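Local atomic coordinates of malate dehydrogenase (Pyrococcus horikoshii, PDB entry 1V9N), a protein that catalyses the NAD-dependent interconversion of (S)-malate and oxaloacetate, working as a homodimer of the LDH2/MDH2 oxidoreductase family. Residues S147-R152 against S276-F281; Y87-G92 against I121-N126; K38-N43 against E94-V99. All blocks are in the same frame, centred on the assembly; numbering follows the deposited sequence.

Contact 1: residues S147-R152 against S276-F281; sequences SMTNSR and SNVCHF. With NDP (NADPH dihydro-nicotinamide-adenine-dinucleotide phosphate), chain B.
Met148 and Phe281 face each other as an antiparallel hydrogen-bonded pair, the backbone N of each giving its hydrogen to the O of the other at 2.9 Å. Past the non-hydrogen-bonded pair Thr149-His280, strand 147-149 ends, and Asn150 carries the pairing on by other means. Its N binds Cys279 O at 3.2 Å, while the return bond, from Cys279 N, goes to Asn150 OD1 at 2.9 Å and is nearly straight (175°). A chi1 of 59° folds the amide back to this place, and Asp253 holds ND2.

The polar side-chain pair lies on the face of Thr149 and His280: Thr149 OG1 sits in the ring plane, at its edge, hydrogen-bonded to His280 ND1 at 2.9 Å. NE2 of the same ring is bonded to Ser125. On the face of Met148, a selenomethionine, SE meets the Phe281 ring obliquely, 4.8 Å from its centroid, a Met-aromatic contact packed against Leu255 of helix 242-258.

With OG1 tied to the histidine, Thr149 CG2 comes within 3.9 Å of N7N of the NADPH carboxamide, and Ser151 CB within 3.5 Å of O7N. The polar bonds probably help to fix the strand end that lines the nicotinamide side of the cofactor pocket.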
# COMPACT_ATOMS: atom_id res chain seq x y z
N SER A 147 9.35 0.08 -3.56
CA SER A 147 9.86 1.44 -3.61
C SER A 147 8.73 2.45 -3.59
O SER A 147 7.67 2.22 -4.16
CB SER A 147 10.72 1.66 -4.85
OG SER A 147 11.31 2.94 -4.80
N MSE A 148 8.97 3.57 -2.92
CA MSE A 148 7.99 4.65 -2.81
C MSE A 148 8.77 5.95 -2.83
O MSE A 148 9.98 5.97 -2.57
CB MSE A 148 7.24 4.58 -1.48
CG MSE A 148 6.49 3.31 -1.19
SE MSE A 148 5.85 3.33 0.66
CE MSE A 148 5.56 1.42 0.88
N THR A 149 8.06 7.04 -3.10
CA THR A 149 8.66 8.37 -3.13
C THR A 149 7.54 9.39 -2.95
O THR A 149 6.41 9.17 -3.39
CB THR A 149 9.37 8.65 -4.47
OG1 THR A 149 10.00 9.94 -4.42
CG2 THR A 149 8.38 8.63 -5.63
N ASN A 150 7.85 10.50 -2.29
CA ASN A 150 6.85 11.54 -2.15
C ASN A 150 7.10 12.50 -3.31
O ASN A 150 7.98 12.25 -4.15
CB ASN A 150 6.95 12.24 -0.78
CG ASN A 150 8.29 12.89 -0.54
OD1 ASN A 150 9.14 12.96 -1.44
ND2 ASN A 150 8.49 13.38 0.67
N SER A 151 6.34 13.58 -3.39
CA SER A 151 6.52 14.51 -4.49
C SER A 151 5.93 15.88 -4.17
O SER A 151 5.56 16.16 -3.03
CB SER A 151 5.87 13.95 -5.75
OG SER A 151 4.47 13.82 -5.58
N ARG A 152 5.85 16.72 -5.19
CA ARG A 152 5.29 18.05 -5.04
C ARG A 152 3.81 17.93 -4.70
O ARG A 152 3.16 16.97 -5.10
CB ARG A 152 5.45 18.85 -6.33
CG ARG A 152 6.89 19.02 -6.78
CD ARG A 152 7.00 19.91 -8.01
NE ARG A 152 6.25 19.39 -9.15
CZ ARG A 152 5.03 19.79 -9.49
NH1 ARG A 152 4.41 20.73 -8.79
NH2 ARG A 152 4.42 19.24 -10.54
N SER A 276 15.19 20.60 -2.90
CA SER A 276 13.87 20.08 -3.28
C SER A 276 13.38 19.15 -2.18
O SER A 276 12.19 19.09 -1.88
CB SER A 276 13.94 19.32 -4.60
OG SER A 276 14.33 20.18 -5.67
N ASN A 277 14.32 18.41 -1.61
CA ASN A 277 14.07 17.48 -0.52
C ASN A 277 13.05 16.39 -0.84
O ASN A 277 12.13 16.13 -0.05
CB ASN A 277 13.67 18.26 0.74
CG ASN A 277 14.12 17.58 2.02
OD1 ASN A 277 14.88 16.61 1.99
ND2 ASN A 277 13.67 18.10 3.16
N VAL A 278 13.20 15.75 -1.99
CA VAL A 278 12.32 14.64 -2.35
C VAL A 278 12.87 13.49 -1.51
O VAL A 278 14.09 13.36 -1.37
CB VAL A 278 12.41 14.27 -3.84
CG1 VAL A 278 11.54 13.06 -4.12
CG2 VAL A 278 11.97 15.44 -4.71
N CYS A 279 11.99 12.67 -0.95
CA CYS A 279 12.43 11.55 -0.13
C CYS A 279 11.93 10.23 -0.71
O CYS A 279 10.88 10.17 -1.33
CB CYS A 279 11.93 11.73 1.31
SG CYS A 279 12.57 13.25 2.12
N HIS A 280 12.70 9.16 -0.49
CA HIS A 280 12.34 7.85 -1.02
C HIS A 280 12.38 6.76 0.05
O HIS A 280 13.03 6.90 1.08
CB HIS A 280 13.30 7.42 -2.14
CG HIS A 280 13.69 8.52 -3.08
ND1 HIS A 280 12.76 9.32 -3.72
CD2 HIS A 280 14.90 8.93 -3.52
CE1 HIS A 280 13.39 10.16 -4.52
NE2 HIS A 280 14.69 9.94 -4.42
N PHE A 281 11.69 5.66 -0.24
CA PHE A 281 11.63 4.49 0.64
C PHE A 281 11.97 3.28 -0.23
O PHE A 281 11.39 3.10 -1.30
CB PHE A 281 10.22 4.33 1.22
CG PHE A 281 10.05 3.08 2.05
CD1 PHE A 281 10.38 3.06 3.40
CD2 PHE A 281 9.55 1.91 1.47
CE1 PHE A 281 10.23 1.90 4.16
CE2 PHE A 281 9.40 0.74 2.22
CZ PHE A 281 9.74 0.74 3.57
PA NDP B . -1.16 3.07 -14.23
O1A NDP B . -0.64 3.24 -15.56
O2A NDP B . -2.61 3.28 -13.88
O5B NDP B . -0.71 1.57 -13.73
C5B NDP B . -1.04 1.08 -12.42
C4B NDP B . -0.41 -0.32 -12.33
O4B NDP B . -1.47 -1.22 -12.72
C3B NDP B . 0.75 -0.65 -13.22
O3B NDP B . 1.67 -1.49 -12.47
C2B NDP B . 0.21 -1.37 -14.40
O2B NDP B . 1.10 -2.25 -15.11
C1B NDP B . -1.00 -2.02 -13.80
N9A NDP B . -2.16 -2.17 -14.71
C8A NDP B . -2.64 -1.28 -15.71
N7A NDP B . -3.72 -1.76 -16.30
C5A NDP B . -3.97 -2.96 -15.71
C6A NDP B . -4.98 -3.97 -15.86
N6A NDP B . -5.95 -3.82 -16.77
N1A NDP B . -4.94 -5.11 -15.08
C2A NDP B . -3.95 -5.27 -14.14
N3A NDP B . -2.96 -4.38 -13.92
C4A NDP B . -3.03 -3.24 -14.74
O3 NDP B . -0.36 3.87 -13.14
PN NDP B . -0.06 5.38 -12.75
O1N NDP B . -0.59 5.54 -11.40
O2N NDP B . -0.71 6.15 -13.87
O5D NDP B . 1.53 5.40 -12.83
C5D NDP B . 2.28 6.48 -13.47
C4D NDP B . 3.83 6.21 -13.37
O4D NDP B . 4.40 7.39 -12.84
C3D NDP B . 4.29 5.07 -12.42
O3D NDP B . 5.34 4.35 -13.08
C2D NDP B . 4.72 5.76 -11.14
O2D NDP B . 5.70 5.01 -10.45
C1D NDP B . 5.20 7.13 -11.68
N1N NDP B . 5.04 8.26 -10.73
C2N NDP B . 6.24 8.87 -10.26
C3N NDP B . 6.09 9.98 -9.33
C7N NDP B . 7.28 10.66 -8.82
O7N NDP B . 7.24 11.61 -8.04
N7N NDP B . 8.52 10.25 -9.20
C4N NDP B . 4.77 10.38 -8.96
C5N NDP B . 3.61 9.77 -9.43
C6N NDP B . 3.74 8.70 -10.32
P2B NDP B . 1.83 -1.92 -16.45
O1X NDP B . 1.69 -3.18 -17.19
O2X NDP B . 3.27 -1.60 -16.18
O3X NDP B . 1.13 -0.76 -17.15

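Contact 2: residues Y87-G92 against I121-N126; sequences YALIDG and IARNSN
Arg123 and Asp91 are paired in the parallel ladder of strands 87-91 and 117-125, and their side chains leave the same face and meet at their ends. The arginine runs extended from CG to NE, which gives its hydrogen to Asp91 OD2 in a salt bridge of 3.1 Å that is almost straight (173°). OD2 lies in the guanidinium plane, at its edge; NE comes to OD2 on its anti side, 24° out of the carboxylate plane, and the two planes are 83° apart. A water closes the ring, donating to Asp91 OD2 and accepting from Arg123 NH2, while NH1 binds Ser260 O.

The other carboxylate oxygen is gripped separately: Asn124 ND2 reaches the syn lone pair of Asp91 OD1 at 2.8 Å, and Asp93 N also donates to OD1. Without the carboxylate of Asp91, as with an alanine here, the guanidinium would probably lose this counter-charge and the Asn124 amide would be set free to turn.

Ile121, at the other end, is held by its backbone, N bound to Ala88 O at 3.0 Å and O receiving Ile90 N at 2.8 Å. Its side chain packs on Phe281 and Phe290 of the second subunit. The ladder continues with Arg123 N to Ile90 O at 2.9 Å and Gly92 N to Arg123 O at 2.8 Å.

These are the parallel strands of a beta-alpha-beta unit whose helix 97-115 lies against the Ala122 face. The chemistry changes along them, from apolar packing at the dimer interface to a charged clasp at the Asp91-Arg123 end of the ladder, in which each Asp91 oxygen has at least two donors.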
# COMPACT_ATOMS: atom_id res chain seq x y z
N TYR A 87 19.27 -2.06 7.66
CA TYR A 87 18.70 -0.76 7.30
C TYR A 87 19.73 0.33 7.18
O TYR A 87 20.88 0.19 7.63
CB TYR A 87 17.64 -0.34 8.32
CG TYR A 87 18.22 0.34 9.55
CD1 TYR A 87 18.46 1.72 9.56
CD2 TYR A 87 18.57 -0.39 10.68
CE1 TYR A 87 19.04 2.34 10.66
CE2 TYR A 87 19.16 0.22 11.79
CZ TYR A 87 19.39 1.59 11.77
OH TYR A 87 19.95 2.22 12.86
N ALA A 88 19.32 1.44 6.58
CA ALA A 88 20.17 2.61 6.43
C ALA A 88 19.33 3.85 6.14
O ALA A 88 18.27 3.77 5.49
CB ALA A 88 21.19 2.39 5.33
N LEU A 89 19.79 4.98 6.65
CA LEU A 89 19.14 6.26 6.41
C LEU A 89 20.18 7.03 5.60
O LEU A 89 21.30 7.27 6.06
CB LEU A 89 18.83 6.97 7.73
CG LEU A 89 18.39 8.44 7.63
CD1 LEU A 89 17.26 8.59 6.63
CD2 LEU A 89 17.96 8.93 9.01
N ILE A 90 19.82 7.39 4.38
CA ILE A 90 20.72 8.07 3.46
C ILE A 90 20.33 9.52 3.18
O ILE A 90 19.14 9.85 3.13
CB ILE A 90 20.72 7.34 2.09
CG1 ILE A 90 21.13 5.87 2.26
CG2 ILE A 90 21.60 8.08 1.09
CD1 ILE A 90 22.49 5.65 2.87
N ASP A 91 21.33 10.38 2.99
CA ASP A 91 21.07 11.77 2.62
C ASP A 91 21.63 11.89 1.20
O ASP A 91 22.83 11.69 0.97
CB ASP A 91 21.79 12.76 3.55
CG ASP A 91 21.38 14.20 3.29
OD1 ASP A 91 21.72 14.73 2.21
OD2 ASP A 91 20.69 14.82 4.15
N GLY A 92 20.74 12.18 0.25
CA GLY A 92 21.13 12.28 -1.15
C GLY A 92 22.01 13.43 -1.59
O GLY A 92 22.46 13.45 -2.74
N ILE A 121 16.12 4.21 3.42
CA ILE A 121 15.30 5.39 3.24
C ILE A 121 16.22 6.56 2.93
O ILE A 121 17.30 6.69 3.51
CB ILE A 121 14.46 5.66 4.49
CG1 ILE A 121 13.54 4.45 4.72
CG2 ILE A 121 13.65 6.92 4.33
CD1 ILE A 121 12.73 4.50 5.98
N ALA A 122 15.79 7.42 2.01
CA ALA A 122 16.62 8.55 1.62
C ALA A 122 15.88 9.87 1.68
O ALA A 122 14.69 9.95 1.39
CB ALA A 122 17.18 8.31 0.21
N ARG A 123 16.60 10.92 2.08
CA ARG A 123 16.04 12.26 2.12
C ARG A 123 17.00 13.12 1.32
O ARG A 123 18.05 12.64 0.89
CB ARG A 123 15.97 12.79 3.56
CG ARG A 123 17.34 13.08 4.16
CD ARG A 123 17.22 13.55 5.60
NE ARG A 123 18.53 13.86 6.17
CZ ARG A 123 18.84 13.67 7.45
NH1 ARG A 123 17.93 13.17 8.28
NH2 ARG A 123 20.04 14.00 7.91
N ASN A 124 16.63 14.38 1.13
CA ASN A 124 17.45 15.33 0.39
C ASN A 124 17.85 14.82 -0.99
O ASN A 124 19.01 14.91 -1.40
CB ASN A 124 18.69 15.70 1.21
CG ASN A 124 19.39 16.94 0.69
OD1 ASN A 124 18.77 17.77 0.02
ND2 ASN A 124 20.67 17.09 1.01
N SER A 125 16.86 14.30 -1.71
CA SER A 125 17.07 13.78 -3.05
C SER A 125 16.25 14.61 -4.06
O SER A 125 15.81 15.72 -3.74
CB SER A 125 16.64 12.31 -3.10
OG SER A 125 16.89 11.73 -4.37
N ASN A 126 16.06 14.07 -5.26
CA ASN A 126 15.31 14.75 -6.31
C ASN A 126 14.38 13.77 -7.01
O ASN A 126 14.42 12.57 -6.72
CB ASN A 126 16.29 15.37 -7.33
CG ASN A 126 16.76 16.76 -6.92
OD1 ASN A 126 15.97 17.71 -6.91
ND2 ASN A 126 18.03 16.88 -6.56
O HOH W 1 22.48 15.48 6.61

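Contact 3: residues K38-N43 against E94-V99; sequences KIVADN and EGLGQV
Helix 34-49 comes up to the first turn of helix 97-115 at Val40 and Gln98, whose CA atoms, 5.5 Å apart, mark the nearest backbone approach of residues 38-43 to 94-99. Gln98 does most of the filling. Its CB rests 3.9 Å from Val40 CG2. Gln98 CG, placed by chi1, comes to 3.6 Å from Asn43 CG, the two side chains crossing at about a right angle with their amide planes 76° apart. The bend at chi2 (77°) turns the glutamine amide so that NE2 comes near Asn43 OD1. The polar ends are less intimate: Asn43 OD1 stands 3.5 Å from Gln98 NE2, and that NE2 makes a weak hydrogen bond to Tyr63 OH. Tyr134 of helix 132-139 packs on both amide-bearing side chains.

Leu96 holds the N-cap position of helix 97-115, the helix of the beta-alpha-beta unit formed with strands 87-91 and 117-125, so a helix from early in the chain is seated on the start of that crossover. Leu96 also adds an apolar contact, CD1 to Val40 CG2 at 3.8 Å, and Leu27 of helix 16-29 packs on Val40 as well. Ile39, the residue before Val40, brings CG2 to the backbone of Gln98, 3.6 Å from Gln98 O, while its side chain also touches Tyr133. The Gln98 side chain lies about 8 Å from the bound NADPH.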
# COMPACT_ATOMS: atom_id res chain seq x y z
N LYS A 38 24.22 7.33 -17.47
CA LYS A 38 23.67 6.07 -17.97
C LYS A 38 22.53 5.57 -17.08
O LYS A 38 21.58 4.96 -17.56
CB LYS A 38 24.78 5.02 -18.07
CG LYS A 38 25.82 5.35 -19.13
CD LYS A 38 26.86 4.25 -19.28
CE LYS A 38 27.85 4.59 -20.39
NZ LYS A 38 28.86 3.50 -20.59
N ILE A 39 22.63 5.82 -15.77
CA ILE A 39 21.57 5.40 -14.85
C ILE A 39 20.31 6.22 -15.12
O ILE A 39 19.21 5.68 -15.18
CB ILE A 39 22.00 5.59 -13.37
CG1 ILE A 39 23.11 4.60 -13.02
CG2 ILE A 39 20.81 5.40 -12.45
CD1 ILE A 39 23.78 4.86 -11.68
N VAL A 40 20.47 7.53 -15.28
CA VAL A 40 19.32 8.39 -15.55
C VAL A 40 18.66 7.99 -16.87
O VAL A 40 17.44 7.83 -16.95
CB VAL A 40 19.75 9.88 -15.63
CG1 VAL A 40 18.53 10.76 -15.93
CG2 VAL A 40 20.39 10.31 -14.31
N ALA A 41 19.48 7.81 -17.90
CA ALA A 41 18.97 7.42 -19.22
C ALA A 41 18.21 6.10 -19.14
O ALA A 41 17.13 5.96 -19.71
CB ALA A 41 20.12 7.32 -20.21
N ASP A 42 18.80 5.13 -18.45
CA ASP A 42 18.18 3.81 -18.29
C ASP A 42 16.79 3.97 -17.67
O ASP A 42 15.83 3.35 -18.12
CB ASP A 42 19.06 2.94 -17.38
CG ASP A 42 18.59 1.49 -17.33
OD1 ASP A 42 19.06 0.74 -16.45
OD2 ASP A 42 17.75 1.10 -18.17
N ASN A 43 16.69 4.80 -16.63
CA ASN A 43 15.43 5.03 -15.95
C ASN A 43 14.40 5.74 -16.83
O ASN A 43 13.23 5.34 -16.88
CB ASN A 43 15.68 5.83 -14.66
CG ASN A 43 14.41 6.36 -14.03
OD1 ASN A 43 13.88 7.38 -14.46
ND2 ASN A 43 13.92 5.67 -13.00
N GLU A 94 21.33 16.26 -2.54
CA GLU A 94 20.71 16.88 -3.71
C GLU A 94 21.10 16.32 -5.07
O GLU A 94 20.98 17.00 -6.10
CB GLU A 94 20.94 18.40 -3.67
CG GLU A 94 20.40 19.04 -2.41
CD GLU A 94 20.26 20.55 -2.50
OE1 GLU A 94 19.72 21.05 -3.51
OE2 GLU A 94 20.66 21.23 -1.53
N GLY A 95 21.55 15.08 -5.09
CA GLY A 95 21.94 14.47 -6.36
C GLY A 95 20.72 14.12 -7.19
O GLY A 95 19.58 14.28 -6.75
N LEU A 96 20.96 13.66 -8.41
CA LEU A 96 19.87 13.24 -9.28
C LEU A 96 19.14 12.12 -8.54
O LEU A 96 19.77 11.29 -7.90
CB LEU A 96 20.43 12.72 -10.60
CG LEU A 96 21.02 13.79 -11.51
CD1 LEU A 96 22.06 13.18 -12.45
CD2 LEU A 96 19.89 14.46 -12.27
N GLY A 97 17.81 12.11 -8.62
CA GLY A 97 17.03 11.09 -7.94
C GLY A 97 17.39 9.68 -8.37
O GLY A 97 17.44 8.77 -7.55
N GLN A 98 17.63 9.51 -9.67
CA GLN A 98 18.00 8.21 -10.23
C GLN A 98 19.29 7.67 -9.61
O GLN A 98 19.41 6.48 -9.34
CB GLN A 98 18.17 8.31 -11.75
CG GLN A 98 16.88 8.57 -12.53
CD GLN A 98 16.41 10.02 -12.46
OE1 GLN A 98 17.11 10.89 -11.96
NE2 GLN A 98 15.21 10.27 -12.98
N VAL A 99 20.26 8.56 -9.38
CA VAL A 99 21.54 8.18 -8.79
C VAL A 99 21.35 7.83 -7.32
O VAL A 99 21.82 6.79 -6.85
CB VAL A 99 22.59 9.32 -8.92
CG1 VAL A 99 23.86 8.96 -8.16
CG2 VAL A 99 22.91 9.56 -10.38

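From the N terminus, helix 34-49 waits until the chain reaches 94-99, where contact 3 closes its loop across 50 intervening residues. Contact 2 has by then opened at 87-92 and closes only at 121-126, after helix 97-115, so the two cross. At that crossing Asn124 O probably accepts from Glu94 N, and Asn126 ND2 probably donates to Gly95 O. Contact 1 follows in series, opening at 147-152 and closing at 276-281 after a much longer excursion. Its late strand slots between 117-125 and 144-149, so contacts 1 and 2 share one mixed sheet, with a probable bond from His280 N to Ala122 O, while contact 3 ties the helical side to it.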